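Local structure of dihydroorotase (3PNU) at residues H212-T217 against P287-L292; E197-Y202 against C246-S251. The protein probably catalyses the reversible cyclisation of carbamoyl aspartate to dihydroorotate, a zinc-dependent step of de novo pyrimidine synthesis. All blocks are in the same frame, centred on the assembly; numbering follows the deposited sequence.

Contact 1 (H212-T217 against P287-L292); sequences HHLIIT and PVLAEL
Ile215 and Leu214 meet Val288, Leu289 and Leu292 in a small apolar contact between the loop after strand 205-209 and helix 285-296. No hydrogen bond crosses it. Ile215 does most of the touching. Its CD1 ends against two helix side chains, with Val288 CG1 and Leu292 CD1 each 3.8 Å away. Its CG1 also lies 3.9 Å from Leu292 CD1, so that methyl packs against the end of the isoleucine chain. Ile215 CG1 stands anti to the carbonyl carbon (chi1 -60°), and the extended chi2 carries CD1 out to the helix. Val288 and Leu292 are one turn apart, and both chains cross Ile215 at a slant. The protein is a TIM barrel of the metallo-dependent hydrolase superfamily. In this fold the loops that follow the strands at their C-terminal ends border the metal site. Here the side chain of Leu214 is about 10 Å from that of the zinc ligand His189. Leu214 is the second bridge: its CD1 lies 4.2 Å from Leu289 CD2, a looser approach. Its side chain also touches Cys246 and Ala249 of helix 239-250. The loop turns tightly at 212-216, where His212 O accepts from both Ile215 N (2.8 Å) and Ile216 N (2.9 Å). On the helix side, Val288 also packs on Leu353 of strand 352-357.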
loop_
_atom_site.group_PDB
_atom_site.type_symbol
_atom_site.label_atom_id
_atom_site.label_comp_id
_atom_site.label_asym_id
_atom_site.label_seq_id
_atom_site.Cartn_x
_atom_site.Cartn_y
_atom_site.Cartn_z
ATOM N N HIS A 212 -16.072 -0.649 4.756
ATOM C CA HIS A 212 -14.957 0.113 4.169
ATOM C C HIS A 212 -14.756 -0.101 2.671
ATOM O O HIS A 212 -14.544 0.863 1.940
ATOM C CB HIS A 212 -13.665 -0.017 4.997
ATOM C CG HIS A 212 -13.283 -1.416 5.367
ATOM N ND1 HIS A 212 -13.963 -2.152 6.314
ATOM C CD2 HIS A 212 -12.244 -2.188 4.966
ATOM C CE1 HIS A 212 -13.384 -3.333 6.448
ATOM N NE2 HIS A 212 -12.342 -3.385 5.633
ATOM N N HIS A 213 -14.902 -1.333 2.196
ATOM C CA HIS A 213 -14.716 -1.608 0.775
ATOM C C HIS A 213 -15.746 -0.957 -0.126
ATOM O O HIS A 213 -15.549 -0.905 -1.373
ATOM C CB HIS A 213 -14.634 -3.098 0.517
ATOM C CG HIS A 213 -13.376 -3.718 1.026
ATOM N ND1 HIS A 213 -13.353 -4.596 2.084
ATOM C CD2 HIS A 213 -12.088 -3.563 0.634
ATOM C CE1 HIS A 213 -12.105 -4.970 2.313
ATOM N NE2 HIS A 213 -11.318 -4.357 1.447
ATOM N N LEU A 214 -16.846 -0.473 0.460
ATOM C CA LEU A 214 -17.847 0.243 -0.330
ATOM C C LEU A 214 -17.418 1.696 -0.488
ATOM O O LEU A 214 -17.941 2.414 -1.332
ATOM C CB LEU A 214 -19.211 0.245 0.358
ATOM C CG LEU A 214 -19.978 -1.065 0.355
ATOM C CD1 LEU A 214 -21.169 -0.961 1.320
ATOM C CD2 LEU A 214 -20.393 -1.435 -1.072
ATOM N N ILE A 215 -16.451 2.104 0.337
ATOM C CA ILE A 215 -16.020 3.483 0.412
ATOM C C ILE A 215 -14.609 3.793 -0.116
ATOM O O ILE A 215 -14.448 4.705 -0.919
ATOM C CB ILE A 215 -16.116 3.945 1.890
ATOM C CG1 ILE A 215 -17.571 3.825 2.384
ATOM C CG2 ILE A 215 -15.626 5.375 2.040
ATOM C CD1 ILE A 215 -17.782 4.113 3.886
ATOM N N ILE A 216 -13.608 3.025 0.318
ATOM C CA ILE A 216 -12.212 3.318 -0.045
ATOM C C ILE A 216 -11.632 2.535 -1.237
ATOM O O ILE A 216 -12.179 1.506 -1.650
ATOM C CB ILE A 216 -11.276 3.084 1.173
ATOM C CG1 ILE A 216 -11.062 1.596 1.432
ATOM C CG2 ILE A 216 -11.831 3.787 2.420
ATOM C CD1 ILE A 216 -10.100 1.301 2.535
ATOM N N THR A 217 -10.536 3.062 -1.785
ATOM C CA THR A 217 -9.753 2.399 -2.835
ATOM C C THR A 217 -8.303 2.435 -2.364
ATOM O O THR A 217 -7.992 3.046 -1.341
ATOM C CB THR A 217 -9.810 3.085 -4.209
ATOM O OG1 THR A 217 -9.032 4.291 -4.184
ATOM C CG2 THR A 217 -11.234 3.361 -4.639
ATOM N N PRO A 287 -24.868 3.860 11.238
ATOM C CA PRO A 287 -25.048 5.233 10.756
ATOM C C PRO A 287 -24.341 5.479 9.411
ATOM O O PRO A 287 -24.935 6.087 8.494
ATOM C CB PRO A 287 -24.480 6.098 11.900
ATOM C CG PRO A 287 -23.736 5.150 12.817
ATOM C CD PRO A 287 -24.270 3.785 12.586
ATOM N N VAL A 288 -23.108 4.975 9.270
ATOM C CA VAL A 288 -22.383 5.165 8.014
ATOM C C VAL A 288 -23.180 4.523 6.876
ATOM O O VAL A 288 -23.397 5.161 5.846
ATOM C CB VAL A 288 -20.929 4.632 8.062
ATOM C CG1 VAL A 288 -20.208 4.966 6.740
ATOM C CG2 VAL A 288 -20.165 5.222 9.266
ATOM N N LEU A 289 -23.650 3.284 7.076
ATOM C CA LEU A 289 -24.478 2.610 6.053
ATOM C C LEU A 289 -25.761 3.383 5.758
ATOM O O LEU A 289 -26.198 3.491 4.602
ATOM C CB LEU A 289 -24.845 1.177 6.461
ATOM C CG LEU A 289 -23.796 0.068 6.267
ATOM C CD1 LEU A 289 -24.309 -1.252 6.816
ATOM C CD2 LEU A 289 -23.418 -0.084 4.804
ATOM N N ALA A 290 -26.376 3.904 6.813
ATOM C CA ALA A 290 -27.596 4.685 6.653
ATOM C C ALA A 290 -27.341 5.857 5.684
ATOM O O ALA A 290 -28.066 6.036 4.710
ATOM C CB ALA A 290 -28.083 5.181 8.015
ATOM N N GLU A 291 -26.293 6.634 5.935
ATOM C CA GLU A 291 -25.975 7.777 5.052
ATOM C C GLU A 291 -25.743 7.317 3.596
ATOM O O GLU A 291 -26.329 7.880 2.651
ATOM C CB GLU A 291 -24.788 8.591 5.626
ATOM C CG GLU A 291 -24.223 9.761 4.754
ATOM C CD GLU A 291 -25.253 10.825 4.314
ATOM O OE1 GLU A 291 -24.883 11.725 3.519
ATOM O OE2 GLU A 291 -26.425 10.772 4.736
ATOM N N LEU A 292 -24.912 6.281 3.431
ATOM C CA LEU A 292 -24.599 5.723 2.111
ATOM C C LEU A 292 -25.814 5.318 1.318
ATOM O O LEU A 292 -25.951 5.688 0.145
ATOM C CB LEU A 292 -23.689 4.497 2.262
ATOM C CG LEU A 292 -22.197 4.778 2.350
ATOM C CD1 LEU A 292 -21.450 3.571 2.904
ATOM C CD2 LEU A 292 -21.713 5.182 0.952
#

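Contact 2 (E197-Y202 against C246-S251)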
loop_
_atom_site.group_PDB
_atom_site.type_symbol
_atom_site.label_atom_id
_atom_site.label_comp_id
_atom_site.label_asym_id
_atom_site.label_seq_id
_atom_site.Cartn_x
_atom_site.Cartn_y
_atom_site.Cartn_z
ATOM N N GLU A 197 -18.475 -10.479 -10.404
ATOM C CA GLU A 197 -18.962 -11.185 -11.601
ATOM C C GLU A 197 -19.097 -12.681 -11.407
ATOM O O GLU A 197 -20.118 -13.250 -11.775
ATOM C CB GLU A 197 -18.061 -10.884 -12.804
ATOM C CG GLU A 197 -18.221 -9.430 -13.274
ATOM C CD GLU A 197 -17.260 -9.011 -14.379
ATOM O OE1 GLU A 197 -16.401 -9.819 -14.807
ATOM O OE2 GLU A 197 -17.368 -7.842 -14.813
ATOM N N LEU A 198 -18.084 -13.310 -10.808
ATOM C CA LEU A 198 -18.103 -14.756 -10.572
ATOM C C LEU A 198 -19.308 -15.173 -9.723
ATOM O O LEU A 198 -19.809 -16.266 -9.864
ATOM C CB LEU A 198 -16.819 -15.222 -9.877
ATOM C CG LEU A 198 -16.603 -16.740 -9.747
ATOM C CD1 LEU A 198 -16.279 -17.402 -11.122
ATOM C CD2 LEU A 198 -15.492 -17.036 -8.776
ATOM N N LEU A 199 -19.755 -14.291 -8.841
ATOM C CA LEU A 199 -20.897 -14.538 -7.981
ATOM C C LEU A 199 -22.137 -14.945 -8.788
ATOM O O LEU A 199 -22.935 -15.764 -8.328
ATOM C CB LEU A 199 -21.214 -13.270 -7.192
ATOM C CG LEU A 199 -22.293 -13.279 -6.117
ATOM C CD1 LEU A 199 -22.015 -14.293 -4.990
ATOM C CD2 LEU A 199 -22.444 -11.853 -5.516
ATOM N N LYS A 200 -22.290 -14.353 -9.976
ATOM C CA LYS A 200 -23.440 -14.608 -10.848
ATOM C C LYS A 200 -23.317 -15.914 -11.620
ATOM O O LYS A 200 -24.291 -16.400 -12.134
ATOM C CB LYS A 200 -23.532 -13.529 -11.926
ATOM C CG LYS A 200 -23.449 -12.061 -11.489
ATOM C CD LYS A 200 -24.720 -11.478 -10.916
ATOM C CE LYS A 200 -24.545 -9.955 -10.752
ATOM N NZ LYS A 200 -25.785 -9.234 -10.393
ATOM N N ASP A 201 -22.115 -16.471 -11.736
ATOM C CA ASP A 201 -21.920 -17.686 -12.544
ATOM C C ASP A 201 -22.276 -19.006 -11.874
ATOM O O ASP A 201 -22.406 -20.005 -12.561
ATOM C CB ASP A 201 -20.461 -17.790 -13.032
ATOM C CG ASP A 201 -20.052 -16.659 -13.984
ATOM O OD1 ASP A 201 -20.931 -15.914 -14.489
ATOM O OD2 ASP A 201 -18.821 -16.523 -14.226
ATOM N N TYR A 202 -22.394 -19.053 -10.551
ATOM C CA TYR A 202 -22.702 -20.332 -9.891
ATOM C C TYR A 202 -23.738 -20.135 -8.808
ATOM O O TYR A 202 -23.614 -19.245 -7.968
ATOM C CB TYR A 202 -21.421 -20.994 -9.335
ATOM C CG TYR A 202 -20.410 -21.364 -10.407
ATOM C CD1 TYR A 202 -20.377 -22.647 -10.969
ATOM C CD2 TYR A 202 -19.483 -20.420 -10.872
ATOM C CE1 TYR A 202 -19.438 -22.982 -11.978
ATOM C CE2 TYR A 202 -18.552 -20.740 -11.862
ATOM C CZ TYR A 202 -18.537 -22.023 -12.417
ATOM O OH TYR A 202 -17.618 -22.311 -13.399
ATOM N N CYS A 246 -20.389 -1.599 -4.845
ATOM C CA CYS A 246 -21.493 -0.694 -4.526
ATOM C C CYS A 246 -22.763 -1.046 -5.315
ATOM O O CYS A 246 -23.855 -1.038 -4.781
ATOM C CB CYS A 246 -21.094 0.771 -4.779
ATOM S SG CYS A 246 -19.928 1.401 -3.600
ATOM N N GLU A 247 -22.606 -1.356 -6.587
ATOM C CA GLU A 247 -23.728 -1.739 -7.428
ATOM C C GLU A 247 -24.444 -2.980 -6.852
ATOM O O GLU A 247 -25.669 -3.055 -6.872
ATOM C CB GLU A 247 -23.232 -1.942 -8.863
ATOM C CG GLU A 247 -24.286 -2.240 -9.933
ATOM C CD GLU A 247 -24.708 -3.716 -10.004
ATOM O OE1 GLU A 247 -25.587 -4.044 -10.841
ATOM O OE2 GLU A 247 -24.157 -4.551 -9.245
ATOM N N LEU A 248 -23.697 -3.935 -6.304
ATOM C CA LEU A 248 -24.321 -5.132 -5.742
ATOM C C LEU A 248 -25.015 -4.814 -4.432
ATOM O O LEU A 248 -26.131 -5.253 -4.189
ATOM C CB LEU A 248 -23.310 -6.265 -5.525
ATOM C CG LEU A 248 -22.706 -6.977 -6.743
ATOM C CD1 LEU A 248 -21.732 -8.049 -6.269
ATOM C CD2 LEU A 248 -23.776 -7.612 -7.637
ATOM N N ALA A 249 -24.343 -4.064 -3.577
ATOM C CA ALA A 249 -24.910 -3.702 -2.290
ATOM C C ALA A 249 -26.120 -2.786 -2.469
ATOM O O ALA A 249 -27.200 -3.058 -1.943
ATOM C CB ALA A 249 -23.854 -3.034 -1.408
ATOM N N PHE A 250 -25.951 -1.717 -3.236
ATOM C CA PHE A 250 -27.036 -0.740 -3.422
ATOM C C PHE A 250 -28.267 -1.317 -4.079
ATOM O O PHE A 250 -29.368 -0.872 -3.786
ATOM C CB PHE A 250 -26.582 0.507 -4.193
ATOM C CG PHE A 250 -25.476 1.275 -3.526
ATOM C CD1 PHE A 250 -25.379 1.331 -2.150
ATOM C CD2 PHE A 250 -24.586 2.017 -4.281
ATOM C CE1 PHE A 250 -24.365 2.067 -1.533
ATOM C CE2 PHE A 250 -23.583 2.755 -3.669
ATOM C CZ PHE A 250 -23.477 2.776 -2.293
ATOM N N SER A 251 -28.090 -2.295 -4.963
ATOM C CA SER A 251 -29.221 -2.924 -5.636
ATOM C C SER A 251 -29.857 -4.005 -4.754
ATOM O O SER A 251 -30.877 -4.566 -5.113
ATOM C CB SER A 251 -28.769 -3.575 -6.928
ATOM O OG SER A 251 -27.928 -4.699 -6.654
#
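Leu199 and Lys200, near the end of helix 193-201, meet Leu248 of helix 239-250. The apolar part is carried by two leucines. Leu199 CD2 and Leu248 CD1 touch at 3.9 Å, and the two side chains run past each other in opposite directions. Leu248 CG is anti to the carbonyl carbon (chi1 -70°), and chi2 (180°) extends CD1 toward Leu199, while CD2 branches off toward Lys200. Both leucines also touch Val256 of strand 256-258 and Tyr253 in the loop before it. Leu199 further reaches Ala207 of strand 205-209. The contact therefore joins two helices that pack against the neighbouring parallel strands 205-209 and 256-258.

The second kind of contact is made by the lysine chain. Lys200 bends at chi2 (-79°) and then runs straight, so its end comes alongside Leu248. Leu248 CD2 lies 4.0 Å from Lys200 CE and 3.8 Å from Lys200 NZ. The leucine thus meets the buried Leu199 with one methyl and the exposed lysine with the other. Lys200 also makes a cation-pi contact with Tyr253.

Charge plays a looser part. Lys200 NZ and Glu247 OE2 are 5.1 Å apart, opposite in charge but not in contact, so any attraction between them is probably modest. No hydrogen bond joins the two segments. Backbone polarity is met in other ways: Leu199 O accepts from Lys255 NZ. The fit between the two helices rests on methyl packing inside and on the lysine chain outside, while the lysine's charge is also engaged in the cation-pi contact with Tyr253.

Overall arrangement
The centres of contact 1 and contact 2 lie about 17 Å apart, both within the amidohydrolase domain. Along the chain their segments alternate: 197-202, 212-217, 246-251, then 287-292. Strand 205-209 links the first two segments, and strand 256-258 follows the third; these strands are neighbours in the parallel sheet. Helix 239-250 joins the two contacts. It carries one side of contact 2, and its Phe250 CE1 lies 4.3 Å from Leu292 O of contact 1. The rings of Phe250 and Phe293 meet edge-to-face. Helix 239-250 thus touches both helix 193-201 and helix 285-296. Contact 1 lies nearer the zinc site; contact 2 is away from the known metal and substrate sites.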